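Local structure of uncharacterized protein (Bordetella bronchiseptica, 4XG0) at residues A[258-264]-A[352-358]; A[282-288]-A[317-323]. The protein probably acts as a kinase of the DUF1537 family, phosphorylating acid sugars in catabolic pathways. All blocks are in the same frame, centred on the assembly; numbering follows the deposited sequence.

Contact 1 of 2, residues A[258-264]-A[352-358]; sequences PVLVVVT and AAGVVAT
The flat groups that meet between Leu260 and Val356 are peptide units. They belong to neighbouring parallel strands, 259-263 and 354-358, inside the alpha/beta sheet of the nucleotide-binding C-terminal domain. Val356 N lies in the carbonyl plane of Leu260 and bonds to its O at 2.9 Å. Val355 CA reaches the same oxygen through a CA-H...O contact of 3.1 Å. At the start of the pair, Ala353 N instead sits above the carbonyl plane of Pro258, 48° out of it, and its bond to Pro258 O is bent (153°). From Leu260 N on, the backbone N-H...O bonds are nearly straight, at 160° or more. Val262 N meets Val356 O at 2.8 Å.

Val259, Val261, Val263, Val356 and Thr358 share one face, which helix 412-421 covers. Here Val356 CG2, anti to its carbonyl carbon, crosses to Val259 CG1 at 4.0 Å. The CB of Val356 rests beside both methyls of Val261. Leu260, Val262, Val355 and Ala357 line the other face, against helix 334-349. At the far end, Thr358 OG1 is hydrogen-bonded to Lys403 O on the next strand. Thr358 CG2 lies alongside Val263 CG1, 4.1 Å away.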
loop_
_atom_site.group_PDB
_atom_site.type_symbol
_atom_site.label_atom_id
_atom_site.label_comp_id
_atom_site.label_asym_id
_atom_site.label_seq_id
_atom_site.Cartn_x
_atom_site.Cartn_y
_atom_site.Cartn_z
ATOM N N PRO A 258 -12.036 11.205 0.165
ATOM C CA PRO A 258 -10.883 11.753 -0.541
ATOM C C PRO A 258 -9.861 12.305 0.421
ATOM O O PRO A 258 -10.194 12.662 1.542
ATOM C CB PRO A 258 -11.501 12.890 -1.340
ATOM C CG PRO A 258 -12.556 13.400 -0.445
ATOM C CD PRO A 258 -13.147 12.165 0.200
ATOM N N VAL A 259 -8.612 12.340 -0.008
ATOM C CA VAL A 259 -7.605 13.143 0.642
ATOM C C VAL A 259 -7.786 14.571 0.169
ATOM O O VAL A 259 -7.887 14.835 -1.034
ATOM C CB VAL A 259 -6.163 12.649 0.297
ATOM C CG1 VAL A 259 -5.163 13.656 0.792
ATOM C CG2 VAL A 259 -5.897 11.338 0.949
ATOM N N LEU A 260 -7.865 15.504 1.113
ATOM C CA LEU A 260 -7.976 16.910 0.800
ATOM C C LEU A 260 -6.591 17.562 0.864
ATOM O O LEU A 260 -5.923 17.469 1.877
ATOM C CB LEU A 260 -8.888 17.583 1.844
ATOM C CG LEU A 260 -9.116 19.065 1.628
ATOM C CD1 LEU A 260 -9.771 19.326 0.274
ATOM C CD2 LEU A 260 -9.987 19.620 2.751
ATOM N N VAL A 261 -6.168 18.219 -0.215
ATOM C CA VAL A 261 -4.895 18.908 -0.266
ATOM C C VAL A 261 -5.082 20.429 -0.362
ATOM O O VAL A 261 -5.782 20.918 -1.240
ATOM C CB VAL A 261 -4.070 18.404 -1.454
ATOM C CG1 VAL A 261 -2.709 19.068 -1.490
ATOM C CG2 VAL A 261 -3.975 16.902 -1.405
ATOM N N VAL A 262 -4.462 21.171 0.569
ATOM C CA VAL A 262 -4.647 22.595 0.653
ATOM C C VAL A 262 -3.296 23.230 0.385
ATOM O O VAL A 262 -2.302 22.952 1.086
ATOM C CB VAL A 262 -5.182 23.017 2.024
ATOM C CG1 VAL A 262 -5.391 24.496 2.040
ATOM C CG2 VAL A 262 -6.471 22.283 2.302
ATOM N N VAL A 263 -3.257 24.030 -0.669
ATOM C CA VAL A 263 -2.025 24.666 -1.113
ATOM C C VAL A 263 -2.180 26.165 -1.058
ATOM O O VAL A 263 -2.865 26.751 -1.888
ATOM C CB VAL A 263 -1.671 24.264 -2.563
ATOM C CG1 VAL A 263 -0.316 24.839 -2.983
ATOM C CG2 VAL A 263 -1.705 22.766 -2.699
ATOM N N THR A 264 -1.527 26.777 -0.079
ATOM C CA THR A 264 -1.593 28.223 0.104
ATOM C C THR A 264 -0.317 28.928 -0.316
ATOM O O THR A 264 -0.287 30.165 -0.442
ATOM C CB THR A 264 -1.864 28.569 1.582
ATOM O OG1 THR A 264 -0.812 28.032 2.388
ATOM C CG2 THR A 264 -3.159 27.984 2.027
ATOM N N ALA A 352 -13.160 13.053 5.029
ATOM C CA ALA A 352 -11.931 12.983 4.259
ATOM C C ALA A 352 -11.084 11.896 4.867
ATOM O O ALA A 352 -11.161 11.609 6.074
ATOM C CB ALA A 352 -11.189 14.329 4.276
ATOM N N ALA A 353 -10.280 11.271 4.022
ATOM C CA ALA A 353 -9.326 10.299 4.469
ATOM C C ALA A 353 -8.154 10.926 5.206
ATOM O O ALA A 353 -7.480 10.252 5.972
ATOM C CB ALA A 353 -8.809 9.504 3.252
ATOM N N GLY A 354 -7.933 12.218 4.960
ATOM C CA GLY A 354 -6.858 12.999 5.546
ATOM C C GLY A 354 -6.715 14.340 4.841
ATOM O O GLY A 354 -7.417 14.620 3.857
ATOM N N VAL A 355 -5.805 15.155 5.362
ATOM C CA VAL A 355 -5.491 16.460 4.826
ATOM C C VAL A 355 -3.999 16.593 4.647
ATOM O O VAL A 355 -3.213 16.106 5.462
ATOM C CB VAL A 355 -5.963 17.585 5.761
ATOM C CG1 VAL A 355 -5.657 18.965 5.135
ATOM C CG2 VAL A 355 -7.404 17.441 6.024
ATOM N N VAL A 356 -3.614 17.237 3.554
ATOM C CA VAL A 356 -2.238 17.599 3.308
ATOM C C VAL A 356 -2.201 19.129 3.175
ATOM O O VAL A 356 -3.036 19.732 2.481
ATOM C CB VAL A 356 -1.720 16.977 1.976
ATOM C CG1 VAL A 356 -0.301 17.390 1.729
ATOM C CG2 VAL A 356 -1.840 15.480 1.989
ATOM N N ALA A 357 -1.295 19.780 3.880
ATOM C CA ALA A 357 -1.272 21.242 3.854
ATOM C C ALA A 357 0.130 21.741 3.608
ATOM O O ALA A 357 1.099 21.319 4.253
ATOM C CB ALA A 357 -1.836 21.833 5.173
ATOM N N THR A 358 0.247 22.644 2.641
ATOM C CA THR A 358 1.499 23.324 2.372
ATOM C C THR A 358 1.218 24.773 1.918
ATOM O O THR A 358 0.207 25.031 1.277
ATOM C CB THR A 358 2.320 22.560 1.294
ATOM O OG1 THR A 358 3.669 23.034 1.265
ATOM C CG2 THR A 358 1.741 22.751 -0.084
#

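Contact 2 of 2, residues A[282-288]-A[317-323]; sequences ARTWAPT and ALMLLAP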
loop_
_atom_site.group_PDB
_atom_site.type_symbol
_atom_site.label_atom_id
_atom_site.label_comp_id
_atom_site.label_asym_id
_atom_site.label_seq_id
_atom_site.Cartn_x
_atom_site.Cartn_y
_atom_site.Cartn_z
ATOM N N ALA A 282 -6.574 15.039 -9.490
ATOM C CA ALA A 282 -7.229 15.686 -8.357
ATOM C C ALA A 282 -8.212 16.762 -8.799
ATOM O O ALA A 282 -7.889 17.643 -9.587
ATOM C CB ALA A 282 -6.218 16.263 -7.411
ATOM N N ARG A 283 -9.435 16.677 -8.310
ATOM C CA ARG A 283 -10.397 17.725 -8.571
ATOM C C ARG A 283 -9.991 18.982 -7.814
ATOM O O ARG A 283 -9.785 18.951 -6.596
ATOM C CB ARG A 283 -11.796 17.263 -8.170
ATOM C CG ARG A 283 -12.283 16.102 -9.031
ATOM C CD ARG A 283 -13.802 16.090 -9.220
ATOM N NE ARG A 283 -14.168 15.348 -10.431
ATOM C CZ ARG A 283 -14.473 14.050 -10.472
ATOM N NH1 ARG A 283 -14.778 13.477 -11.634
ATOM N NH2 ARG A 283 -14.482 13.313 -9.367
ATOM N N THR A 284 -9.896 20.088 -8.542
ATOM C CA THR A 284 -9.196 21.257 -8.035
ATOM C C THR A 284 -10.078 22.505 -7.997
ATOM O O THR A 284 -10.673 22.889 -9.004
ATOM C CB THR A 284 -7.951 21.506 -8.903
ATOM O OG1 THR A 284 -7.042 20.401 -8.758
ATOM C CG2 THR A 284 -7.244 22.784 -8.512
ATOM N N TRP A 285 -10.150 23.139 -6.837
ATOM C CA TRP A 285 -10.770 24.453 -6.726
ATOM C C TRP A 285 -9.639 25.454 -6.767
ATOM O O TRP A 285 -8.783 25.463 -5.870
ATOM C CB TRP A 285 -11.540 24.580 -5.403
ATOM C CG TRP A 285 -12.408 25.767 -5.291
ATOM C CD1 TRP A 285 -13.325 26.202 -6.202
ATOM C CD2 TRP A 285 -12.490 26.675 -4.177
ATOM N NE1 TRP A 285 -13.968 27.331 -5.729
ATOM C CE2 TRP A 285 -13.476 27.634 -4.487
ATOM C CE3 TRP A 285 -11.811 26.782 -2.967
ATOM C CZ2 TRP A 285 -13.802 28.678 -3.624
ATOM C CZ3 TRP A 285 -12.143 27.823 -2.109
ATOM C CH2 TRP A 285 -13.129 28.742 -2.440
ATOM N N ALA A 286 -9.605 26.257 -7.828
ATOM C CA ALA A 286 -8.597 27.301 -7.985
ATOM C C ALA A 286 -9.256 28.654 -8.187
ATOM O O ALA A 286 -9.282 29.190 -9.296
ATOM C CB ALA A 286 -7.704 26.975 -9.187
ATOM N N PRO A 287 -9.810 29.223 -7.110
ATOM C CA PRO A 287 -10.537 30.488 -7.215
ATOM C C PRO A 287 -9.647 31.713 -7.334
ATOM O O PRO A 287 -8.507 31.695 -6.907
ATOM C CB PRO A 287 -11.299 30.546 -5.881
ATOM C CG PRO A 287 -10.430 29.838 -4.926
ATOM C CD PRO A 287 -9.798 28.698 -5.733
ATOM N N THR A 288 -10.195 32.777 -7.905
ATOM C CA THR A 288 -9.559 34.075 -7.881
ATOM C C THR A 288 -9.750 34.667 -6.496
ATOM O O THR A 288 -10.491 34.118 -5.685
ATOM C CB THR A 288 -10.222 35.026 -8.872
ATOM O OG1 THR A 288 -11.558 35.284 -8.435
ATOM C CG2 THR A 288 -10.262 34.408 -10.239
ATOM N N ALA A 317 -8.520 12.441 -4.660
ATOM C CA ALA A 317 -8.010 13.632 -4.010
ATOM C C ALA A 317 -8.764 14.864 -4.460
ATOM O O ALA A 317 -9.175 14.958 -5.610
ATOM C CB ALA A 317 -6.525 13.789 -4.319
ATOM N N LEU A 318 -8.959 15.796 -3.530
ATOM C CA LEU A 318 -9.490 17.126 -3.831
ATOM C C LEU A 318 -8.395 18.133 -3.489
ATOM O O LEU A 318 -7.708 17.946 -2.493
ATOM C CB LEU A 318 -10.725 17.402 -2.975
ATOM C CG LEU A 318 -11.890 16.416 -3.143
ATOM C CD1 LEU A 318 -12.934 16.625 -2.072
ATOM C CD2 LEU A 318 -12.496 16.569 -4.499
ATOM N N MET A 319 -8.219 19.174 -4.300
ATOM C CA MET A 319 -7.227 20.206 -4.009
ATOM C C MET A 319 -7.836 21.601 -3.980
ATOM O O MET A 319 -8.579 21.971 -4.878
ATOM C CB MET A 319 -6.061 20.170 -5.008
ATOM C CG MET A 319 -4.957 21.161 -4.699
ATOM S SD MET A 319 -3.502 20.923 -5.765
ATOM C CE MET A 319 -4.199 21.447 -7.325
ATOM N N LEU A 320 -7.540 22.353 -2.917
ATOM C CA LEU A 320 -7.833 23.784 -2.865
ATOM C C LEU A 320 -6.548 24.562 -3.091
ATOM O O LEU A 320 -5.587 24.430 -2.327
ATOM C CB LEU A 320 -8.442 24.181 -1.521
ATOM C CG LEU A 320 -9.401 23.169 -0.916
ATOM C CD1 LEU A 320 -9.967 23.711 0.406
ATOM C CD2 LEU A 320 -10.538 22.866 -1.863
ATOM N N LEU A 321 -6.535 25.353 -4.154
ATOM C CA LEU A 321 -5.360 26.098 -4.569
ATOM C C LEU A 321 -5.521 27.611 -4.331
ATOM O O LEU A 321 -6.419 28.245 -4.889
ATOM C CB LEU A 321 -5.103 25.821 -6.048
ATOM C CG LEU A 321 -3.829 26.435 -6.647
ATOM C CD1 LEU A 321 -2.618 26.007 -5.821
ATOM C CD2 LEU A 321 -3.692 26.034 -8.118
ATOM N N ALA A 322 -4.635 28.188 -3.520
ATOM C CA ALA A 322 -4.704 29.613 -3.197
ATOM C C ALA A 322 -4.322 30.467 -4.378
ATOM O O ALA A 322 -3.384 30.142 -5.077
ATOM C CB ALA A 322 -3.781 29.935 -2.049
ATOM N N PRO A 323 -5.040 31.573 -4.602
ATOM C CA PRO A 323 -4.469 32.584 -5.496
ATOM C C PRO A 323 -3.491 33.476 -4.720
ATOM O O PRO A 323 -3.526 33.541 -3.482
ATOM C CB PRO A 323 -5.697 33.365 -5.941
ATOM C CG PRO A 323 -6.617 33.281 -4.819
ATOM C CD PRO A 323 -6.407 31.928 -4.178
HETATM O O HOH W 1 -6.385 29.845 -7.008
#
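Thr284 and Met319 lie side by side and form the tight part of this contact. The pair belongs to a beta-alpha-beta unit: parallel strands 283-285 and 317-321, joined through helices 289-292 and 295-304, with part of the connection, 306-315, not modelled. Strand 283-285 is the outermost of this sheet within the chain. Met319 runs out extended and bends only at its last torsion (chi3 69°). That bend brings CE back against Thr284, 3.4 Å from OG1 and 3.5 Å from CG2. Thr284 OG1 donates to Ala282 O within its own segment, 282-288, from above the carbonyl plane. Buried Ala282 also packs closely, its CB 4.0 Å from Ala317 CB. The backbone bonds are short here. Trp285 N bonds to Met319 O at 2.8 Å, and the bond from Leu321 N to Trp285 O is nearly straight (172°).

The other face carries Trp285 and Leu320. Leu320 CD2 meets CB of Trp285 and approaches the indole ring obliquely. Pro287 CG stands over the centre of one ring face, 3.6 Å above the plane. Outside the pair, the indole stacks on Trp301, meets Trp298 edge-to-face and bonds through NE1 to Asn297.

The open side is that of Arg283, Ala286 and Thr288, all exposed. The Arg283 N to Ala317 O bond is bent (138°). Leu318 CD2 meets Arg283 CB at 3.8 Å, while the guanidinium group leads away. Past Ala286 the two chains part. A water donates to both Pro287 O and Leu321 O and bridges these two acceptors; Pro287 has no N-H to continue the ladder. Thr288 takes the N-cap position of helix 289-292. Close packing returns at the very end, where Pro323 CG lies 3.2 Å from Pro287 O.

How the contacts relate
Contacts 1 and 2 are adjacent parts of one sheet, with centres about 10 Å apart. Strands 259-263 and 317-321 join them directly. Val261 N lies 2.8 Å from Leu318 O, and Val263 O lies 2.8 Å from Ala322 N; both are probable hydrogen bonds. Contact 2 is nested in the chain loop that contact 1 closes. Contact 1 is the buried interior of the sheet, whereas contact 2 reaches its border strand. Helix 334-349 packs on side chains of both. The Thr264 side chain touches the start of helix 360-369, where Gly360, Gly362 and Ala365 fit a GxGxxA pattern, unconfirmed but consistent with a nucleotide-binding domain. Segment 317-323 reaches this end through Ala322 CB, 3.5 Å from Thr264 CA.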